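Local coordinates for protein mariner Mos1 transposase (PDB 4MDB) that cuts and pastes the Mos1 transposon as a DNA transposase, this chain being its metal-dependent catalytic domain, bound here to raltegravir and magnesium, at residues 20-25 with 147-152; 74-77 with 83-86. The protein carries 1 engineered substitution. All coordinates share one frame; numbering follows the deposited sequence.

Interaction 1: 20-25 with 147-152; sequences LSRYKR and NWEVLP
A two-pronged salt bridge between Arg-22 and Glu-149 links the last turn of helix 6-25 to strand 149-150, an outermost strand of the RNase H-like sheet. The backbones stay well apart, with the nearest CA atoms, those of Arg-22 and Leu-151, 11.3 Å from each other, and just 110 Å² of surface is buried in all. Two long side chains therefore make the connection, reaching out from opposite directions. Arg-22 is stretched to its full length, its CG anti to the backbone N (chi1 177°) and the rest of the chain extended, which carries the guanidinium straight away from the helix. Glu-149 is extended in the same manner. The guanidinium meets its carboxylate end-on: NH1 of Arg-22 donates to OE1 of Glu-149 at 2.7 Å, and NH2 of Arg-22 to OE2 of Glu-149 at 2.8 Å. The second bond is the straighter, at 170°, lying in the guanidinium plane and using the syn lone pair of OE2; the first is more bent, reaching OE1 on its syn side but tilted from both the guanidinium and the carboxylate plane. With the two flat groups only 18° from coplanar, the pairing fixes the rotation of both.

Beside the ion pair, a methyl carbon of Leu-151, CD1, lies in van der Waals contact 3.9 Å from Arg-22 NH1. Beyond the two segments, Phe-28 makes a cation-pi contact with Arg-22, while Ile-125 of the neighbouring strand 125-127 touches Arg-22, Glu-149 and Leu-151 alike. Since both charged residues are only partly exposed, they should neutralise each other in a setting partly shielded from water; between these two segments the link is ionic and directional, with little packing.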
loop_
_atom_site.group_PDB
_atom_site.type_symbol
_atom_site.label_atom_id
_atom_site.label_comp_id
_atom_site.label_asym_id
_atom_site.label_seq_id
_atom_site.Cartn_x
_atom_site.Cartn_y
_atom_site.Cartn_z
ATOM N N LEU A 20 8.134 15.539 3.216
ATOM C CA LEU A 20 9.478 15.624 3.799
ATOM C C LEU A 20 9.558 16.700 4.819
ATOM O O LEU A 20 10.098 16.471 5.914
ATOM C CB LEU A 20 10.538 15.891 2.706
ATOM C CG LEU A 20 11.989 15.640 3.123
ATOM C CD1 LEU A 20 12.260 14.188 3.535
ATOM C CD2 LEU A 20 12.825 15.973 1.866
ATOM N N SER A 21 8.949 17.849 4.542
ATOM C CA SER A 21 8.942 18.932 5.538
ATOM C C SER A 21 8.099 18.593 6.782
ATOM O O SER A 21 8.470 18.894 7.914
ATOM C CB SER A 21 8.552 20.283 4.960
ATOM O OG SER A 21 7.224 20.283 4.610
ATOM N N ARG A 22 6.986 17.928 6.576
ATOM C CA ARG A 22 6.214 17.389 7.722
ATOM C C ARG A 22 7.055 16.419 8.515
ATOM O O ARG A 22 7.110 16.488 9.740
ATOM C CB ARG A 22 4.934 16.685 7.279
ATOM C CG ARG A 22 4.181 16.059 8.492
ATOM C CD ARG A 22 2.889 15.530 7.998
ATOM N NE ARG A 22 2.134 14.831 9.053
ATOM C CZ ARG A 22 0.921 14.310 8.857
ATOM N NH1 ARG A 22 0.389 14.335 7.655
ATOM N NH2 ARG A 22 0.295 13.724 9.841
ATOM N N TYR A 23 7.701 15.473 7.841
ATOM C CA TYR A 23 8.524 14.457 8.482
ATOM C C TYR A 23 9.572 15.078 9.345
ATOM O O TYR A 23 9.789 14.615 10.438
ATOM C CB TYR A 23 9.115 13.499 7.460
ATOM C CG TYR A 23 10.189 12.595 7.988
ATOM C CD1 TYR A 23 9.894 11.479 8.807
ATOM C CD2 TYR A 23 11.517 12.886 7.744
ATOM C CE1 TYR A 23 10.889 10.665 9.308
ATOM C CE2 TYR A 23 12.521 12.087 8.260
ATOM C CZ TYR A 23 12.237 10.998 9.041
ATOM O OH TYR A 23 13.296 10.261 9.491
ATOM N N LYS A 24 10.194 16.134 8.825
ATOM C CA LYS A 24 11.286 16.789 9.568
ATOM C C LYS A 24 10.769 17.460 10.829
ATOM O O LYS A 24 11.485 17.469 11.836
ATOM C CB LYS A 24 12.014 17.749 8.636
ATOM C CG LYS A 24 12.813 16.934 7.607
ATOM C CD LYS A 24 13.559 17.827 6.657
ATOM C CE LYS A 24 14.551 17.073 5.778
ATOM N NZ LYS A 24 14.711 17.914 4.562
ATOM N N ARG A 25 9.570 18.022 10.789
ATOM C CA ARG A 25 8.979 18.652 11.968
ATOM C C ARG A 25 8.653 17.547 12.983
ATOM O O ARG A 25 8.996 17.677 14.134
ATOM C CB ARG A 25 7.733 19.462 11.647
ATOM C CG ARG A 25 7.994 20.861 11.083
ATOM C CD ARG A 25 6.731 21.692 10.769
ATOM N NE ARG A 25 6.237 21.520 9.394
ATOM C CZ ARG A 25 5.209 20.756 8.999
ATOM N NH1 ARG A 25 4.885 20.713 7.692
ATOM N NH2 ARG A 25 4.494 20.043 9.877
ATOM N N ASN A 147 -12.031 8.165 9.835
ATOM C CA ASN A 147 -11.220 9.324 10.196
ATOM C C ASN A 147 -9.741 9.019 10.234
ATOM O O ASN A 147 -8.992 9.394 11.126
ATOM C CB ASN A 147 -11.695 9.974 11.459
ATOM C CG ASN A 147 -11.440 11.475 11.417
ATOM O OD1 ASN A 147 -10.578 11.978 12.085
ATOM N ND2 ASN A 147 -12.071 12.127 10.551
ATOM N N TRP A 148 -9.320 8.326 9.203
ATOM C CA TRP A 148 -7.923 8.166 8.881
ATOM C C TRP A 148 -7.494 9.366 8.103
ATOM O O TRP A 148 -8.218 9.851 7.210
ATOM C CB TRP A 148 -7.747 6.896 8.068
ATOM C CG TRP A 148 -8.181 5.590 8.789
ATOM C CD1 TRP A 148 -8.522 5.428 10.152
ATOM C CD2 TRP A 148 -8.300 4.294 8.211
ATOM N NE1 TRP A 148 -8.829 4.159 10.388
ATOM C CE2 TRP A 148 -8.715 3.420 9.235
ATOM C CE3 TRP A 148 -8.082 3.782 6.930
ATOM C CZ2 TRP A 148 -8.896 2.059 9.033
ATOM C CZ3 TRP A 148 -8.312 2.376 6.722
ATOM C CH2 TRP A 148 -8.726 1.558 7.770
ATOM N N GLU A 149 -6.295 9.795 8.385
ATOM C CA GLU A 149 -5.694 10.855 7.602
ATOM C C GLU A 149 -5.182 10.275 6.284
ATOM O O GLU A 149 -4.314 9.402 6.302
ATOM C CB GLU A 149 -4.548 11.443 8.409
ATOM C CG GLU A 149 -4.093 12.674 7.682
ATOM C CD GLU A 149 -2.833 13.286 8.202
ATOM O OE1 GLU A 149 -2.328 14.166 7.408
ATOM O OE2 GLU A 149 -2.351 12.897 9.292
ATOM N N VAL A 150 -5.664 10.798 5.155
ATOM C CA VAL A 150 -5.272 10.306 3.859
ATOM C C VAL A 150 -4.081 11.128 3.341
ATOM O O VAL A 150 -4.139 12.360 3.182
ATOM C CB VAL A 150 -6.449 10.305 2.900
ATOM C CG1 VAL A 150 -6.024 9.821 1.524
ATOM C CG2 VAL A 150 -7.529 9.418 3.462
ATOM N N LEU A 151 -2.971 10.452 3.165
ATOM C CA LEU A 151 -1.753 11.087 2.713
ATOM C C LEU A 151 -1.847 11.371 1.225
ATOM O O LEU A 151 -2.413 10.624 0.477
ATOM C CB LEU A 151 -0.590 10.125 3.077
ATOM C CG LEU A 151 0.632 10.642 3.753
ATOM C CD1 LEU A 151 0.485 11.541 4.983
ATOM C CD2 LEU A 151 1.659 9.558 3.956
ATOM N N PRO A 152 -1.279 12.521 0.786
ATOM C CA PRO A 152 -1.190 12.836 -0.622
ATOM C C PRO A 152 -0.298 11.826 -1.324
ATOM O O PRO A 152 0.637 11.333 -0.718
ATOM C CB PRO A 152 -0.500 14.191 -0.645
ATOM C CG PRO A 152 -0.001 14.437 0.659
ATOM C CD PRO A 152 -0.727 13.553 1.653
#

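Interaction 2: 74-77 with 83-86; sequences CVWW and IYYE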
loop_
_atom_site.group_PDB
_atom_site.type_symbol
_atom_site.label_atom_id
_atom_site.label_comp_id
_atom_site.label_asym_id
_atom_site.label_seq_id
_atom_site.Cartn_x
_atom_site.Cartn_y
_atom_site.Cartn_z
ATOM N N CYS A 74 -5.085 -7.949 -2.660
ATOM C CA CYS A 74 -5.305 -6.613 -2.090
ATOM C C CYS A 74 -4.729 -6.707 -0.696
ATOM O O CYS A 74 -5.216 -7.491 0.103
ATOM C CB CYS A 74 -6.759 -6.312 -2.017
ATOM S SG CYS A 74 -7.639 -6.524 -3.614
ATOM N N VAL A 75 -3.724 -5.919 -0.387
ATOM C CA VAL A 75 -3.097 -6.118 0.922
ATOM C C VAL A 75 -2.796 -4.776 1.554
ATOM O O VAL A 75 -2.403 -3.824 0.884
ATOM C CB VAL A 75 -1.797 -6.984 0.769
ATOM C CG1 VAL A 75 -0.833 -6.357 -0.244
ATOM C CG2 VAL A 75 -1.029 -7.134 2.048
ATOM N N TRP A 76 -2.831 -4.783 2.870
ATOM C CA TRP A 76 -2.567 -3.604 3.708
ATOM C C TRP A 76 -1.621 -3.988 4.831
ATOM O O TRP A 76 -1.758 -5.043 5.401
ATOM C CB TRP A 76 -3.824 -2.957 4.273
ATOM C CG TRP A 76 -4.786 -2.516 3.249
ATOM C CD1 TRP A 76 -4.856 -1.272 2.680
ATOM C CD2 TRP A 76 -5.743 -3.321 2.536
ATOM N NE1 TRP A 76 -5.828 -1.231 1.704
ATOM C CE2 TRP A 76 -6.406 -2.477 1.638
ATOM C CE3 TRP A 76 -6.169 -4.670 2.650
ATOM C CZ2 TRP A 76 -7.409 -2.945 0.777
ATOM C CZ3 TRP A 76 -7.151 -5.132 1.782
ATOM C CH2 TRP A 76 -7.750 -4.262 0.881
ATOM N N TRP A 77 -0.690 -3.087 5.140
ATOM C CA TRP A 77 0.409 -3.383 6.044
ATOM C C TRP A 77 1.001 -2.156 6.662
ATOM O O TRP A 77 0.731 -1.049 6.211
ATOM C CB TRP A 77 1.462 -4.213 5.367
ATOM C CG TRP A 77 2.129 -3.549 4.159
ATOM C CD1 TRP A 77 1.566 -3.358 2.945
ATOM C CD2 TRP A 77 3.458 -3.006 4.079
ATOM N NE1 TRP A 77 2.469 -2.753 2.094
ATOM C CE2 TRP A 77 3.645 -2.550 2.749
ATOM C CE3 TRP A 77 4.518 -2.909 4.963
ATOM C CZ2 TRP A 77 4.857 -1.949 2.333
ATOM C CZ3 TRP A 77 5.710 -2.387 4.551
ATOM C CH2 TRP A 77 5.884 -1.900 3.237
ATOM N N ILE A 83 -1.423 -6.423 7.949
ATOM C CA ILE A 83 -2.611 -6.263 8.769
ATOM C C ILE A 83 -3.754 -7.144 8.266
ATOM O O ILE A 83 -4.424 -7.852 9.028
ATOM C CB ILE A 83 -2.987 -4.775 8.928
ATOM C CG1 ILE A 83 -1.815 -4.000 9.588
ATOM C CG2 ILE A 83 -4.269 -4.567 9.735
ATOM C CD1 ILE A 83 -1.800 -2.512 9.314
ATOM N N TYR A 84 -4.012 -7.108 6.947
ATOM C CA TYR A 84 -5.183 -7.660 6.378
ATOM C C TYR A 84 -4.911 -7.834 4.912
ATOM O O TYR A 84 -4.216 -7.040 4.328
ATOM C CB TYR A 84 -6.379 -6.787 6.575
ATOM C CG TYR A 84 -7.654 -7.298 5.967
ATOM C CD1 TYR A 84 -8.238 -8.456 6.451
ATOM C CD2 TYR A 84 -8.264 -6.688 4.881
ATOM C CE1 TYR A 84 -9.457 -8.914 5.946
ATOM C CE2 TYR A 84 -9.477 -7.126 4.389
ATOM C CZ TYR A 84 -10.046 -8.256 4.915
ATOM O OH TYR A 84 -11.194 -8.713 4.345
ATOM N N TYR A 85 -5.369 -8.908 4.319
ATOM C CA TYR A 85 -5.406 -9.003 2.835
ATOM C C TYR A 85 -6.574 -9.815 2.346
ATOM O O TYR A 85 -7.162 -10.624 3.097
ATOM C CB TYR A 85 -4.093 -9.566 2.294
ATOM C CG TYR A 85 -3.909 -11.080 2.378
ATOM C CD1 TYR A 85 -3.314 -11.672 3.485
ATOM C CD2 TYR A 85 -4.296 -11.904 1.321
ATOM C CE1 TYR A 85 -3.123 -13.051 3.553
ATOM C CE2 TYR A 85 -4.146 -13.285 1.389
ATOM C CZ TYR A 85 -3.540 -13.853 2.486
ATOM O OH TYR A 85 -3.407 -15.213 2.558
ATOM N N GLU A 86 -6.931 -9.541 1.103
ATOM C CA GLU A 86 -7.927 -10.364 0.364
ATOM C C GLU A 86 -7.352 -10.813 -0.945
ATOM O O GLU A 86 -6.585 -10.082 -1.605
ATOM C CB GLU A 86 -9.212 -9.577 0.165
ATOM C CG GLU A 86 -9.986 -9.244 1.421
ATOM C CD GLU A 86 -11.275 -8.514 1.155
ATOM O OE1 GLU A 86 -11.617 -8.337 -0.064
ATOM O OE2 GLU A 86 -11.927 -8.009 2.122
#
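Strands 74-77 and 83-86 pair as the two arms of an antiparallel beta hairpin, Cys-74 and Glu-86 exchanging backbone hydrogen bonds in both directions at one end. At the other, a classic beta bulge sets Ile-83 and Tyr-84 opposite Trp-76: Trp-76 O takes a bond from Ile-83 N at 2.9 Å and a weak one from Tyr-84 N at 3.4 Å.

The tight part lies on the face of Trp-76 and Tyr-84, whose side chains run side by side. CZ3 of Trp-76 packs 3.6 Å from CD2 of Tyr-84; the rings are nearly parallel, at 22°, but offset, with little ring over ring. Leu-106 and Gln-102 of helix 96-113 also touch the Trp-76 side chain. On the other face the packing across the strands is slighter, Val-75 CB meeting Tyr-85 CB at 3.8 Å. With chi1 at 79°, the Tyr-85 ring leads away from strand 74-77 to the side chain of Asp-191, which its OH hydrogen-bonds. Tyr-84, Tyr-85 and Glu-86 are partly exposed, whereas Ile-83 and all of 74-77 are buried. Backbone bonds thus fix the antiparallel register, two N-H donors sharing Trp-76 O at the bulge, while the aromatic pair adds dispersion contact but little stacking.

Both interactions belong to one five-stranded sheet but hold its opposite margins: interaction 2 pairs edge strand 81-87 with strand 69-78, and interaction 1 joins the other edge strand, 149-150, to helix 6-25. Their centres are 21 Å apart and their nearest atoms about 6 Å, without touching. Between these margins in the sheet order come Asp-36, on strand 32-42, and Asp-129, just after strand 125-127, which share one magnesium; Asp-164 of helix 162-175 binds the other with Asp-36. The Val-75 side chain of interaction 2 is about 6 Å from that of Asp-36, and that of Trp-77 about 8 Å from Asp-164's; the Leu-151 side chain of interaction 1 is about 10 Å from that of Asp-129.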